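Local coordinates for Ras-related protein Rab-7L1 (Homo sapiens, PDB 6HH2) that binds guanine nucleotides as a Rab-family GTPase, maintains endosome–trans-Golgi network integrity and recruits the kinase LRRK2 to the Golgi complex while stimulating its activity, at residues Gln107-Asp110 with Ser111-Leu115; Trp135-Arg139 with Asp140-Arg144. The protein carries 4 engineered substitutions. One frame throughout, in Å; residues are numbered along the deposited sequence.

Interaction 1. Residues Gln107-Asp110 with Ser111-Leu115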
ATOM      1  N   GLN A 107      -7.963  -9.870   5.665  1.00 21.46           N
ATOM      2  CA  GLN A 107      -7.955 -11.181   6.316  1.00 23.14           C
ATOM      3  C   GLN A 107      -6.816 -12.060   5.789  1.00 23.18           C
ATOM      4  O   GLN A 107      -6.160 -12.765   6.565  1.00 23.39           O
ATOM      5  CB  GLN A 107      -9.315 -11.858   6.102  1.00 25.05           C
ATOM      6  CG  GLN A 107     -10.446 -11.166   6.938  1.00 28.83           C
ATOM      7  CD  GLN A 107     -11.838 -11.618   6.525  1.00 40.80           C
ATOM      8  OE1 GLN A 107     -12.027 -12.192   5.448  1.00 46.54           O
ATOM      9  NE2 GLN A 107     -12.825 -11.374   7.398  1.00 42.47           N
ATOM     10  N   ASP A 108      -6.542 -11.979   4.493  1.00 21.50           N
ATOM     11  CA  ASP A 108      -5.424 -12.752   3.930  1.00 24.45           C
ATOM     12  C   ASP A 108      -4.096 -12.271   4.516  1.00 23.07           C
ATOM     13  O   ASP A 108      -3.283 -13.077   4.975  1.00 24.14           O
ATOM     14  CB  ASP A 108      -5.442 -12.642   2.403  1.00 22.98           C
ATOM     15  CG  ASP A 108      -4.376 -13.549   1.731  1.00 23.76           C
ATOM     16  OD1 ASP A 108      -4.507 -14.772   1.848  1.00 27.59           O
ATOM     17  OD2 ASP A 108      -3.461 -12.955   1.105  1.00 26.75           O
ATOM     18  N   LEU A 109      -3.897 -10.951   4.572  1.00 21.51           N
ATOM     19  CA  LEU A 109      -2.660 -10.393   5.140  1.00 21.28           C
ATOM     20  C   LEU A 109      -2.445 -10.897   6.563  1.00 24.77           C
ATOM     21  O   LEU A 109      -1.366 -11.396   6.917  1.00 25.88           O
ATOM     22  CB  LEU A 109      -2.792  -8.862   5.140  1.00 21.68           C
ATOM     23  CG  LEU A 109      -1.637  -8.146   5.839  1.00 24.38           C
ATOM     24  CD1 LEU A 109      -0.355  -8.175   5.004  1.00 26.56           C
ATOM     25  CD2 LEU A 109      -1.993  -6.634   6.104  1.00 26.14           C
ATOM     26  N   ASP A 110      -3.475 -10.805   7.396  1.00 22.54           N
ATOM     27  CA  ASP A 110      -3.292 -11.198   8.782  1.00 25.57           C
ATOM     28  C   ASP A 110      -3.160 -12.697   8.970  1.00 25.84           C
ATOM     29  O   ASP A 110      -2.584 -13.126   9.976  1.00 30.46           O
ATOM     30  CB  ASP A 110      -4.414 -10.639   9.629  1.00 26.77           C
ATOM     31  CG  ASP A 110      -4.413  -9.108   9.621  1.00 29.42           C
ATOM     32  OD1 ASP A 110      -3.327  -8.480   9.396  1.00 30.48           O
ATOM     33  OD2 ASP A 110      -5.521  -8.581   9.768  1.00 31.45           O
ATOM     34  N   SER A 111      -3.658 -13.498   8.018  1.00 24.93           N
ATOM     35  CA  SER A 111      -3.467 -14.945   8.087  1.00 27.68           C
ATOM     36  C   SER A 111      -2.061 -15.371   7.700  1.00 26.56           C
ATOM     37  O   SER A 111      -1.653 -16.483   8.082  1.00 30.72           O
ATOM     38  CB  SER A 111      -4.475 -15.664   7.188  1.00 30.25           C
ATOM     39  OG  SER A 111      -4.141 -15.601   5.794  1.00 31.52           O
ATOM     40  N   LYS A 112      -1.320 -14.519   6.969  1.00 28.00           N
ATOM     41  CA  LYS A 112      -0.056 -14.899   6.345  0.50 29.43           C
ATOM     42  C   LYS A 112       1.177 -14.278   6.982  1.00 31.60           C
ATOM     43  O   LYS A 112       2.265 -14.856   6.865  1.00 35.61           O
ATOM     44  CB  LYS A 112      -0.045 -14.538   4.844  0.50 26.35           C
ATOM     45  CG  LYS A 112      -1.166 -15.231   3.990  0.50 25.33           C
ATOM     46  CD  LYS A 112      -0.941 -16.733   3.884  0.50 22.68           C
ATOM     47  CE  LYS A 112      -1.872 -17.371   2.839  0.50 25.78           C
ATOM     48  NZ  LYS A 112      -3.331 -17.338   3.178  0.50 26.59           N
ATOM     49  N   LEU A 113       1.043 -13.140   7.632  1.00 26.86           N
ATOM     50  CA  LEU A 113       2.210 -12.329   7.935  1.00 30.14           C
ATOM     51  C   LEU A 113       2.006 -11.569   9.239  1.00 29.52           C
ATOM     52  O   LEU A 113       0.937 -11.004   9.483  1.00 29.76           O
ATOM     53  CB  LEU A 113       2.412 -11.330   6.786  1.00 32.82           C
ATOM     54  CG  LEU A 113       3.578 -10.352   6.760  1.00 34.99           C
ATOM     55  CD1 LEU A 113       4.891 -11.099   6.614  1.00 40.01           C
ATOM     56  CD2 LEU A 113       3.376  -9.280   5.662  1.00 34.82           C
ATOM     57  N   THR A 114       3.044 -11.583  10.064  1.00 29.50           N
ATOM     58  CA  THR A 114       3.168 -10.656  11.177  1.00 27.91           C
ATOM     59  C   THR A 114       4.513  -9.940  11.090  1.00 32.29           C
ATOM     60  O   THR A 114       5.379 -10.278  10.288  1.00 34.82           O
ATOM     61  CB  THR A 114       3.057 -11.369  12.542  1.00 33.48           C
ATOM     62  OG1 THR A 114       4.167 -12.246  12.700  1.00 36.88           O
ATOM     63  CG2 THR A 114       1.751 -12.155  12.650  1.00 34.64           C
ATOM     64  N   LEU A 115       4.678  -8.907  11.916  1.00 26.48           N
ATOM     65  CA  LEU A 115       5.996  -8.365  12.146  1.00 31.05           C
ATOM     66  C   LEU A 115       6.858  -9.380  12.902  1.00 33.37           C
ATOM     67  O   LEU A 115       6.343 -10.342  13.473  1.00 34.61           O
ATOM     68  CB  LEU A 115       5.866  -7.102  12.980  1.00 29.29           C
ATOM     69  CG  LEU A 115       5.100  -6.000  12.205  1.00 30.61           C
ATOM     70  CD1 LEU A 115       4.873  -4.831  13.139  1.00 31.74           C
ATOM     71  CD2 LEU A 115       5.785  -5.588  10.906  1.00 31.51           C
TER
HETATM   72  O   HOH W   1      -0.659  -8.905  10.112  1.00 39.43           O
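Asp108 and Lys112, one helical turn apart, make the charged part of this contact: in the lysine conformer given here, one of two, NZ of Lys112 stands 3.1 Å from OD1 of Asp108 in a salt bridge. The ammonium comes to the syn side of the carboxylate but 33° out of its plane. Bends at chi2 and chi4 fold the lysine back along its own helix, and in this conformer the same NZ also donates to OG of Ser111. The carboxylate has a stronger partner elsewhere, since OD2 of Asp108 accepts from the backbone N of Met76. It thus ties the helix to the loop around Met76, and the lysine probably offsets part of its charge.

The hydroxyl of Ser111 turns back on the helix, its OG donating to the carbonyl O of Asp108 at 2.8 Å. With chi1 at 77°, OG lies between the backbone N and carbonyl carbon, facing the preceding turn. Among backbone bonds, N of Ser111 reaches O of Gln107 at 3.0 Å, whereas O of Leu109 takes N of Lys112 at 3.1 Å and, weakly, N of Leu113. One water donates to both OD1 of Asp110 and O of Leu113, joining the last turn to the departing chain; OD2 of Asp110 is salt-bridged to Lys106.

Apolar contact comes from two leucines: CD1 of Leu109 meets CD2 of Leu113 at 3.9 Å. Leu109 also touches Met76, and Leu113 packs on Ala84 and Val121.

Leu113 is the first residue to leave helical geometry, and these contacts surround the C-terminal end of helix 96-112, the helix of the beta-alpha-beta unit formed with strands 86-92 and 123-128 in the Ras-type GTPase fold.

Interaction 2. Residues Trp135-Arg139 with Asp140-Arg144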
ATOM      1  N   TRP A 135     -19.830   8.169  -5.542  1.00 33.88           N
ATOM      2  CA  TRP A 135     -19.212   7.018  -4.911  1.00 29.58           C
ATOM      3  C   TRP A 135     -20.253   5.934  -4.634  1.00 31.89           C
ATOM      4  O   TRP A 135     -21.460   6.195  -4.563  1.00 33.81           O
ATOM      5  CB  TRP A 135     -18.625   7.445  -3.568  1.00 29.32           C
ATOM      6  CG  TRP A 135     -17.478   8.419  -3.601  1.00 30.67           C
ATOM      7  CD1 TRP A 135     -17.023   9.178  -4.652  1.00 31.32           C
ATOM      8  CD2 TRP A 135     -16.631   8.708  -2.502  1.00 28.45           C
ATOM      9  NE1 TRP A 135     -15.956   9.944  -4.254  1.00 29.37           N
ATOM     10  CE2 TRP A 135     -15.688   9.667  -2.934  1.00 29.60           C
ATOM     11  CE3 TRP A 135     -16.571   8.231  -1.189  1.00 30.38           C
ATOM     12  CZ2 TRP A 135     -14.703  10.191  -2.076  1.00 29.43           C
ATOM     13  CZ3 TRP A 135     -15.594   8.731  -0.349  1.00 33.19           C
ATOM     14  CH2 TRP A 135     -14.669   9.699  -0.795  1.00 31.84           C
ATOM     15  N   ALA A 136     -19.771   4.706  -4.476  1.00 30.00           N
ATOM     16  CA  ALA A 136     -20.623   3.567  -4.177  1.00 29.93           C
ATOM     17  C   ALA A 136     -20.666   3.254  -2.693  1.00 30.38           C
ATOM     18  O   ALA A 136     -21.399   2.349  -2.287  1.00 33.99           O
ATOM     19  CB  ALA A 136     -20.136   2.331  -4.946  1.00 30.84           C
ATOM     20  N   VAL A 137     -19.883   3.976  -1.883  1.00 29.65           N
ATOM     21  CA  VAL A 137     -19.854   3.837  -0.435  1.00 31.05           C
ATOM     22  C   VAL A 137     -19.807   5.242   0.152  1.00 28.81           C
ATOM     23  O   VAL A 137     -19.412   6.211  -0.513  1.00 31.82           O
ATOM     24  CB  VAL A 137     -18.619   3.037   0.043  1.00 28.89           C
ATOM     25  CG1 VAL A 137     -18.665   1.611  -0.550  1.00 33.07           C
ATOM     26  CG2 VAL A 137     -17.314   3.732  -0.367  1.00 30.57           C
ATOM     27  N   SER A 138     -20.193   5.354   1.426  1.00 29.96           N
ATOM     28  CA  SER A 138     -20.090   6.613   2.144  1.00 27.27           C
ATOM     29  C   SER A 138     -18.866   6.625   3.052  1.00 27.90           C
ATOM     30  O   SER A 138     -18.334   5.582   3.419  1.00 26.63           O
ATOM     31  CB  SER A 138     -21.333   6.833   3.018  1.00 32.86           C
ATOM     32  OG  SER A 138     -21.381   5.869   4.070  1.00 33.45           O
ATOM     33  N   ARG A 139     -18.467   7.831   3.481  1.00 28.27           N
ATOM     34  CA  ARG A 139     -17.297   7.922   4.351  1.00 26.90           C
ATOM     35  C   ARG A 139     -17.558   7.258   5.697  1.00 26.96           C
ATOM     36  O   ARG A 139     -16.665   6.621   6.262  1.00 29.16           O
ATOM     37  CB  ARG A 139     -16.878   9.386   4.516  1.00 29.12           C
ATOM     38  CG  ARG A 139     -16.262   9.982   3.245  1.00 29.94           C
ATOM     39  CD  ARG A 139     -16.141  11.534   3.336  1.00 37.76           C
ATOM     40  NE  ARG A 139     -15.450  12.092   2.160  1.00 40.48           N
ATOM     41  CZ  ARG A 139     -16.085  12.500   1.057  1.00 45.93           C
ATOM     42  NH1 ARG A 139     -17.409  12.384   0.968  1.00 50.14           N
ATOM     43  NH2 ARG A 139     -15.408  13.017   0.038  1.00 40.31           N
ATOM     44  N   ASP A 140     -18.769   7.416   6.236  1.00 29.59           N
ATOM     45  CA  ASP A 140     -19.080   6.743   7.497  1.00 36.00           C
ATOM     46  C   ASP A 140     -18.994   5.231   7.345  1.00 32.04           C
ATOM     47  O   ASP A 140     -18.485   4.540   8.233  1.00 29.71           O
ATOM     48  CB  ASP A 140     -20.447   7.170   8.039  1.00 40.85           C
ATOM     49  CG  ASP A 140     -20.431   8.579   8.670  1.00 52.38           C
ATOM     50  OD1 ASP A 140     -19.330   9.154   8.891  1.00 54.30           O
ATOM     51  OD2 ASP A 140     -21.526   9.119   8.944  1.00 59.71           O
ATOM     52  N   GLN A 141     -19.534   4.808   6.213  1.00 29.00           N
ATOM     53  CA  GLN A 141     -19.311   3.271   5.924  0.66 27.71           C
ATOM     54  C   GLN A 141     -17.772   2.854   5.872  1.00 23.08           C
ATOM     55  O   GLN A 141     -17.332   1.798   6.380  1.00 24.88           O
ATOM     56  CB  GLN A 141     -19.947   2.928   4.566  0.66 29.95           C
ATOM     57  CG  GLN A 141     -21.439   2.539   4.588  0.66 33.44           C
ATOM     58  CD  GLN A 141     -21.967   2.324   3.165  0.66 35.33           C
ATOM     59  OE1 GLN A 141     -21.337   2.756   2.191  0.66 32.77           O
ATOM     60  NE2 GLN A 141     -23.111   1.634   3.041  0.66 39.00           N
ATOM     61  N   ILE A 142     -16.985   3.686   5.233  1.00 23.59           N
ATOM     62  CA  ILE A 142     -15.565   3.339   5.182  1.00 23.80           C
ATOM     63  C   ILE A 142     -14.956   3.301   6.573  1.00 22.80           C
ATOM     64  O   ILE A 142     -14.178   2.395   6.904  1.00 22.82           O
ATOM     65  CB  ILE A 142     -14.810   4.309   4.272  1.00 22.24           C
ATOM     66  CG1 ILE A 142     -15.370   4.230   2.845  1.00 24.21           C
ATOM     67  CG2 ILE A 142     -13.341   3.929   4.238  1.00 20.76           C
ATOM     68  CD1 ILE A 142     -14.864   5.364   1.972  1.00 23.65           C
ATOM     69  N   ASP A 143     -15.251   4.300   7.381  1.00 23.33           N
ATOM     70  CA  ASP A 143     -14.677   4.339   8.725  1.00 22.55           C
ATOM     71  C   ASP A 143     -15.113   3.153   9.561  1.00 22.91           C
ATOM     72  O   ASP A 143     -14.296   2.565  10.272  1.00 24.68           O
ATOM     73  CB  ASP A 143     -15.015   5.656   9.434  1.00 24.00           C
ATOM     74  CG  ASP A 143     -14.222   5.836  10.743  1.00 24.92           C
ATOM     75  OD1 ASP A 143     -12.977   5.967  10.606  1.00 25.60           O
ATOM     76  OD2 ASP A 143     -14.846   5.789  11.829  1.00 27.79           O
ATOM     77  N   ARG A 144     -16.403   2.809   9.544  1.00 23.08           N
ATOM     78  CA  ARG A 144     -16.847   1.639  10.306  1.00 23.68           C
ATOM     79  C   ARG A 144     -16.158   0.372   9.804  1.00 25.35           C
ATOM     80  O   ARG A 144     -15.743  -0.477  10.603  1.00 26.57           O
ATOM     81  CB  ARG A 144     -18.358   1.486  10.169  1.00 27.96           C
ATOM     82  CG  ARG A 144     -19.152   2.521  10.976  1.00 31.96           C
ATOM     83  CD  ARG A 144     -20.610   2.102  11.162  1.00 49.45           C
ATOM     84  NE  ARG A 144     -21.304   1.935   9.879  1.00 58.99           N
ATOM     85  CZ  ARG A 144     -21.814   2.951   9.180  1.00 62.68           C
ATOM     86  NH1 ARG A 144     -21.680   4.201   9.626  1.00 63.95           N
ATOM     87  NH2 ARG A 144     -22.436   2.720   8.026  1.00 62.30           N
TER
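Gln141, in the conformer given here, one of two, reaches back from the first turn of its helix to Ser138. Its CB lies 3.3 Å from OG of Ser138, and CG passes the same hydroxyl oxygen at 3.4 Å. Beyond CG the chain is extended (chi2 176°), carrying OE1 past the serine to the peptide N of Ser138, which donates to it at 2.9 Å in a nearly straight bond (160°). OE1 also rests against CA and CB of Val137. In return, OG of Ser138 accepts from N of Gln141 at 3.0 Å, completing a capping box with Ser138 as N-cap.

On another side of this turn, CD1 of Ile142 packs at 3.8 Å on CG2 of Val137 and approaches CZ3 of Trp135 more loosely. The guanidinium of Arg139 lies over one face of the Trp135 ring, near its rim, while its NH2 is salt-bridged to Glu156. Ile142 continues inward onto Phe91, Phe99 and Leu125.

In this conformer the reciprocal bonds satisfy an amide at the helix start with a serine hydroxyl and the N-cap amide with a neutral side-chain carbonyl, capping helix 139-148 without a formal charge from either residue of the box.

How the interactions relate
Interactions 1 and 2 follow one another along the chain and deal with different helix ends: 107-115 closes helix 96-112, whereas 135-144 opens helix 139-148. Their centres are 24 Å apart and their nearest atoms about 12 Å, so they do not touch. Helix 96-112 nevertheless connects them, because Phe99 near its start packs against Val137 and Ile142 of interaction 2. The two differ in their surroundings. Interaction 1 lies away from the nucleotide pocket, although Asp108 weakly bonds Ser75, a residue LRRK2 phosphorylates (unmodified here). In interaction 2 the Trp135 side chain is about 9 Å from GDP and about 7 Å from the side chain of Lys129, a nucleotide-binding residue.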